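Local coordinates for proton-dependent oligopeptide transporter family protein (Xanthomonas campestris, PDB 6EI3) that probably couples proton movement to the transport of peptides across the bacterial membrane, as a major facilitator superfamily carrier captured here in an auto-inhibited state, at residues A[252-257]-A[444-449]. Residues are numbered along the deposited sequence; the frame is centred on the assembly and turned at random.
Sequences LCMALV and GNLWVL. With 78M ((2S)-2,3-dihydroxypropyl(7Z)-pentadec-7-enoate), chain O; 78M ((2S)-2,3-dihydroxypropyl(7Z)-pentadec-7-enoate), chain G.
Leu-446 reaches helix 248-270 with both ends of its fork, and Cys-253 CB sits against the two methyls, 3.7 Å from Leu-446 CD1 and nearly as close to CD2. The second methyl also meets Val-257, whose CG2 stands 3.8 Å from Leu-446 CD2, the two side chains crossing at a slant. With CG anti to the backbone N (chi1 166°), Leu-446 directs the fork at one turn of the partner helix, between residues four apart. Met-254 adds a looser touch, its backbone N 4.1 Å from Leu-446 CD2. Every contact within 4.5 Å thus involves this one leucine, and the two segments bury 198 Å² in all. Their short axes approach to 10.4 Å and are inclined at 132° between N-to-C directions, well off antiparallel; side chains make most of the contact.

Lipid continues the apolar surface beyond the leucine. Cys-253 SG turns away from the fork and lies 3.9 Å from C14 of the monoacylglycerol 78M of chain G, while Val-257 CG1, the branch not used by Leu-446, lies 3.8 Å from C10 of 78M of chain O. The tail of that second lipid also reaches Trp-447, with C11 in the ring plane at the edge and C14 3.7 Å from CZ2. Further out, a hydrogen bond from Trp-447 NE1 to Thr-300 and an edge-to-face pairing with Phe-482 hold the indole. Ile-56 of helix 40-60 touches both Cys-253 and Leu-449.

No hydrogen bond links the segments. Helix 248-270, probably of the extra helical pair that bacterial POT transporters insert between the two six-helix bundles, is therefore joined here to helix 430-456 of the C-terminal bundle by van der Waals contact alone, in a hydrophobic junction flanked by lipid tails.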
ATOM      1  N   LEU A 252       1.671   7.694  15.546  1.00 38.10           N
ATOM      2  CA  LEU A 252       1.074   6.362  15.584  1.00 38.88           C
ATOM      3  C   LEU A 252       1.866   5.380  14.700  1.00 42.26           C
ATOM      4  O   LEU A 252       2.054   4.228  15.098  1.00 41.54           O
ATOM      5  CB  LEU A 252      -0.414   6.408  15.170  1.00 38.67           C
ATOM      6  CG  LEU A 252      -1.412   6.995  16.197  1.00 44.03           C
ATOM      7  CD1 LEU A 252      -2.764   7.256  15.540  1.00 43.49           C
ATOM      8  CD2 LEU A 252      -1.592   6.069  17.410  1.00 45.74           C
ATOM      9  N   CYS A 253       2.367   5.865  13.529  1.00 38.40           N
ATOM     10  CA  CYS A 253       3.175   5.083  12.584  1.00 38.32           C
ATOM     11  C   CYS A 253       4.553   4.780  13.082  1.00 41.44           C
ATOM     12  O   CYS A 253       5.031   3.688  12.827  1.00 39.85           O
ATOM     13  CB  CYS A 253       3.238   5.755  11.224  1.00 38.58           C
ATOM     14  SG  CYS A 253       1.708   5.630  10.296  1.00 41.65           S
ATOM     15  N   MET A 254       5.232   5.766  13.709  1.00 38.74           N
ATOM     16  CA  MET A 254       6.576   5.569  14.253  1.00 40.18           C
ATOM     17  C   MET A 254       6.485   4.524  15.363  1.00 43.37           C
ATOM     18  O   MET A 254       7.349   3.654  15.446  1.00 43.67           O
ATOM     19  CB  MET A 254       7.161   6.881  14.793  1.00 43.81           C
ATOM     20  CG  MET A 254       7.508   7.879  13.707  1.00 47.77           C
ATOM     21  SD  MET A 254       8.153   9.420  14.396  1.00 54.92           S
ATOM     22  CE  MET A 254       9.883   9.012  14.506  1.00 52.85           C
ATOM     23  N   ALA A 255       5.398   4.585  16.172  1.00 38.68           N
ATOM     24  CA  ALA A 255       5.123   3.630  17.245  1.00 38.88           C
ATOM     25  C   ALA A 255       4.954   2.228  16.635  1.00 41.01           C
ATOM     26  O   ALA A 255       5.560   1.280  17.134  1.00 41.71           O
ATOM     27  CB  ALA A 255       3.876   4.046  18.017  1.00 39.60           C
ATOM     28  N   LEU A 256       4.216   2.118  15.511  1.00 35.66           N
ATOM     29  CA  LEU A 256       4.024   0.853  14.790  1.00 35.06           C
ATOM     30  C   LEU A 256       5.367   0.261  14.339  1.00 39.46           C
ATOM     31  O   LEU A 256       5.624  -0.908  14.620  1.00 39.92           O
ATOM     32  CB  LEU A 256       3.034   1.005  13.621  1.00 33.82           C
ATOM     33  CG  LEU A 256       2.886  -0.178  12.622  1.00 38.84           C
ATOM     34  CD1 LEU A 256       2.143  -1.381  13.247  1.00 38.59           C
ATOM     35  CD2 LEU A 256       2.199   0.284  11.337  1.00 39.62           C
ATOM     36  N   VAL A 257       6.242   1.080  13.717  1.00 35.00           N
ATOM     37  CA  VAL A 257       7.582   0.672  13.262  1.00 35.10           C
ATOM     38  C   VAL A 257       8.440   0.181  14.434  1.00 42.10           C
ATOM     39  O   VAL A 257       9.145  -0.828  14.302  1.00 42.98           O
ATOM     40  CB  VAL A 257       8.272   1.795  12.448  1.00 37.56           C
ATOM     41  CG1 VAL A 257       9.748   1.481  12.178  1.00 37.35           C
ATOM     42  CG2 VAL A 257       7.516   2.055  11.142  1.00 35.55           C
ATOM     43  N   GLY A 444       5.903   2.681   3.907  1.00 24.25           N
ATOM     44  CA  GLY A 444       6.403   3.493   2.799  1.00 24.02           C
ATOM     45  C   GLY A 444       5.779   4.890   2.765  1.00 28.20           C
ATOM     46  O   GLY A 444       6.467   5.879   2.484  1.00 27.29           O
ATOM     47  N   ASN A 445       4.474   4.996   3.089  1.00 23.97           N
ATOM     48  CA  ASN A 445       3.773   6.279   3.156  1.00 23.20           C
ATOM     49  C   ASN A 445       4.234   7.112   4.342  1.00 28.41           C
ATOM     50  O   ASN A 445       4.293   8.330   4.219  1.00 28.59           O
ATOM     51  CB  ASN A 445       2.242   6.106   3.108  1.00 22.20           C
ATOM     52  CG  ASN A 445       1.779   5.825   1.709  1.00 37.43           C
ATOM     53  OD1 ASN A 445       1.464   6.733   0.942  1.00 28.47           O
ATOM     54  ND2 ASN A 445       1.853   4.576   1.301  1.00 25.51           N
ATOM     55  N   LEU A 446       4.659   6.459   5.451  1.00 26.39           N
ATOM     56  CA  LEU A 446       5.219   7.157   6.601  1.00 26.79           C
ATOM     57  C   LEU A 446       6.499   7.879   6.169  1.00 32.96           C
ATOM     58  O   LEU A 446       6.680   9.038   6.568  1.00 31.73           O
ATOM     59  CB  LEU A 446       5.512   6.207   7.793  1.00 26.76           C
ATOM     60  CG  LEU A 446       6.397   6.754   8.938  1.00 30.86           C
ATOM     61  CD1 LEU A 446       5.733   7.942   9.681  1.00 29.58           C
ATOM     62  CD2 LEU A 446       6.823   5.632   9.922  1.00 32.31           C
ATOM     63  N   TRP A 447       7.375   7.213   5.351  1.00 28.13           N
ATOM     64  CA  TRP A 447       8.622   7.861   4.919  1.00 28.62           C
ATOM     65  C   TRP A 447       8.353   9.162   4.152  1.00 31.53           C
ATOM     66  O   TRP A 447       9.167  10.076   4.226  1.00 31.30           O
ATOM     67  CB  TRP A 447       9.545   6.920   4.111  1.00 26.90           C
ATOM     68  CG  TRP A 447       9.871   5.587   4.740  1.00 27.63           C
ATOM     69  CD1 TRP A 447       9.947   4.389   4.097  1.00 30.01           C
ATOM     70  CD2 TRP A 447      10.160   5.320   6.124  1.00 28.12           C
ATOM     71  NE1 TRP A 447      10.286   3.395   4.983  1.00 29.92           N
ATOM     72  CE2 TRP A 447      10.425   3.937   6.235  1.00 31.87           C
ATOM     73  CE3 TRP A 447      10.254   6.120   7.279  1.00 30.44           C
ATOM     74  CZ2 TRP A 447      10.763   3.333   7.451  1.00 31.65           C
ATOM     75  CZ3 TRP A 447      10.573   5.520   8.488  1.00 33.32           C
ATOM     76  CH2 TRP A 447      10.801   4.136   8.570  1.00 33.91           C
ATOM     77  N   VAL A 448       7.225   9.230   3.400  1.00 27.81           N
ATOM     78  CA  VAL A 448       6.836  10.433   2.652  1.00 26.73           C
ATOM     79  C   VAL A 448       6.456  11.522   3.672  1.00 30.90           C
ATOM     80  O   VAL A 448       6.934  12.654   3.571  1.00 31.34           O
ATOM     81  CB  VAL A 448       5.675  10.177   1.654  1.00 29.72           C
ATOM     82  CG1 VAL A 448       5.303  11.463   0.908  1.00 28.62           C
ATOM     83  CG2 VAL A 448       6.001   9.051   0.676  1.00 28.60           C
ATOM     84  N   LEU A 449       5.602  11.176   4.663  1.00 27.33           N
ATOM     85  CA  LEU A 449       5.194  12.115   5.714  1.00 27.98           C
ATOM     86  C   LEU A 449       6.401  12.668   6.458  1.00 33.43           C
ATOM     87  O   LEU A 449       6.470  13.879   6.688  1.00 33.68           O
ATOM     88  CB  LEU A 449       4.244  11.455   6.712  1.00 27.55           C
ATOM     89  CG  LEU A 449       2.850  11.021   6.227  1.00 29.40           C
ATOM     90  CD1 LEU A 449       1.974  10.659   7.435  1.00 28.44           C
ATOM     91  CD2 LEU A 449       2.160  12.146   5.419  1.00 26.45           C
TER
HETATM   92  O21 78M O 614      17.762 -12.473   8.467  1.00 83.47           O
HETATM   93  C20 78M O 614      16.746 -12.508   9.457  1.00 84.03           C
HETATM   94  C18 78M O 614      16.765 -11.258  10.304  1.00 85.43           C
HETATM   95  O19 78M O 614      18.040 -11.109  10.933  1.00 87.76           O
HETATM   96  C17 78M O 614      15.677 -11.254  11.350  1.00 86.92           C
HETATM   97  O2  78M O 614      15.520  -9.874  11.754  1.00 88.32           O
HETATM   98  C1  78M O 614      14.422  -9.540  12.443  1.00 89.09           C
HETATM   99  O1  78M O 614      13.637 -10.336  12.890  1.00 89.50           O
HETATM  100  C2  78M O 614      14.293  -8.050  12.572  1.00 89.28           C
HETATM  101  C3  78M O 614      13.041  -7.496  11.906  1.00 88.35           C
HETATM  102  C4  78M O 614      13.286  -6.181  11.179  1.00 88.15           C
HETATM  103  C5  78M O 614      12.547  -4.984  11.755  1.00 88.50           C
HETATM  104  C6  78M O 614      11.072  -4.878  11.347  1.00 88.16           C
HETATM  105  C7  78M O 614      10.843  -3.826  10.311  1.00 87.45           C
HETATM  106  C8  78M O 614      10.220  -2.672  10.478  1.00 86.93           C
HETATM  107  C9  78M O 614      10.005  -1.623   9.424  1.00 85.51           C
HETATM  108  C10 78M O 614      11.178  -0.640   9.369  1.00 86.00           C
HETATM  109  C11 78M O 614      11.695  -0.347   7.972  1.00 84.24           C
HETATM  110  C12 78M O 614      13.186  -0.034   7.936  1.00 83.89           C
HETATM  111  C13 78M O 614      13.798   0.104   6.548  1.00 81.29           C
HETATM  112  C15 78M O 614      14.435   1.649   4.670  1.00 77.48           C
HETATM  113  C14 78M O 614      13.565   1.446   5.879  1.00 78.32           C
HETATM  114  O21 78M G 606      -0.738  19.552   8.927  1.00 68.54           O
HETATM  115  C20 78M G 606      -2.042  19.463   9.487  1.00 70.07           C
HETATM  116  C18 78M G 606      -2.925  18.570   8.645  1.00 71.26           C
HETATM  117  O19 78M G 606      -3.298  19.239   7.437  1.00 69.21           O
HETATM  118  C17 78M G 606      -4.167  18.106   9.375  1.00 73.95           C
HETATM  119  O2  78M G 606      -4.266  16.671   9.184  1.00 74.17           O
HETATM  120  C1  78M G 606      -5.002  16.208   8.165  1.00 71.96           C
HETATM  121  O1  78M G 606      -5.483  16.902   7.313  1.00 74.47           O
HETATM  122  C2  78M G 606      -5.116  14.714   8.210  1.00 67.52           C
HETATM  123  C3  78M G 606      -6.434  14.168   7.684  1.00 62.63           C
HETATM  124  C4  78M G 606      -6.251  12.814   7.032  1.00 59.99           C
HETATM  125  C5  78M G 606      -7.513  11.990   6.899  1.00 58.49           C
HETATM  126  C6  78M G 606      -7.247  10.499   6.710  1.00 58.40           C
HETATM  127  C7  78M G 606      -7.008   9.779   7.998  1.00 59.46           C
HETATM  128  C8  78M G 606      -6.784   8.486   8.145  1.00 59.18           C
HETATM  129  C9  78M G 606      -6.570   7.770   9.442  1.00 59.20           C
HETATM  130  C10 78M G 606      -5.106   7.491   9.747  1.00 58.75           C
HETATM  131  C11 78M G 606      -4.892   6.405  10.791  1.00 57.67           C
HETATM  132  C12 78M G 606      -3.429   6.133  11.060  1.00 56.44           C
HETATM  133  C13 78M G 606      -3.129   4.870  11.840  1.00 55.47           C
HETATM  134  C15 78M G 606      -1.295   3.432  12.816  1.00 58.35           C
HETATM  135  C14 78M G 606      -1.647   4.561  11.885  1.00 56.08           C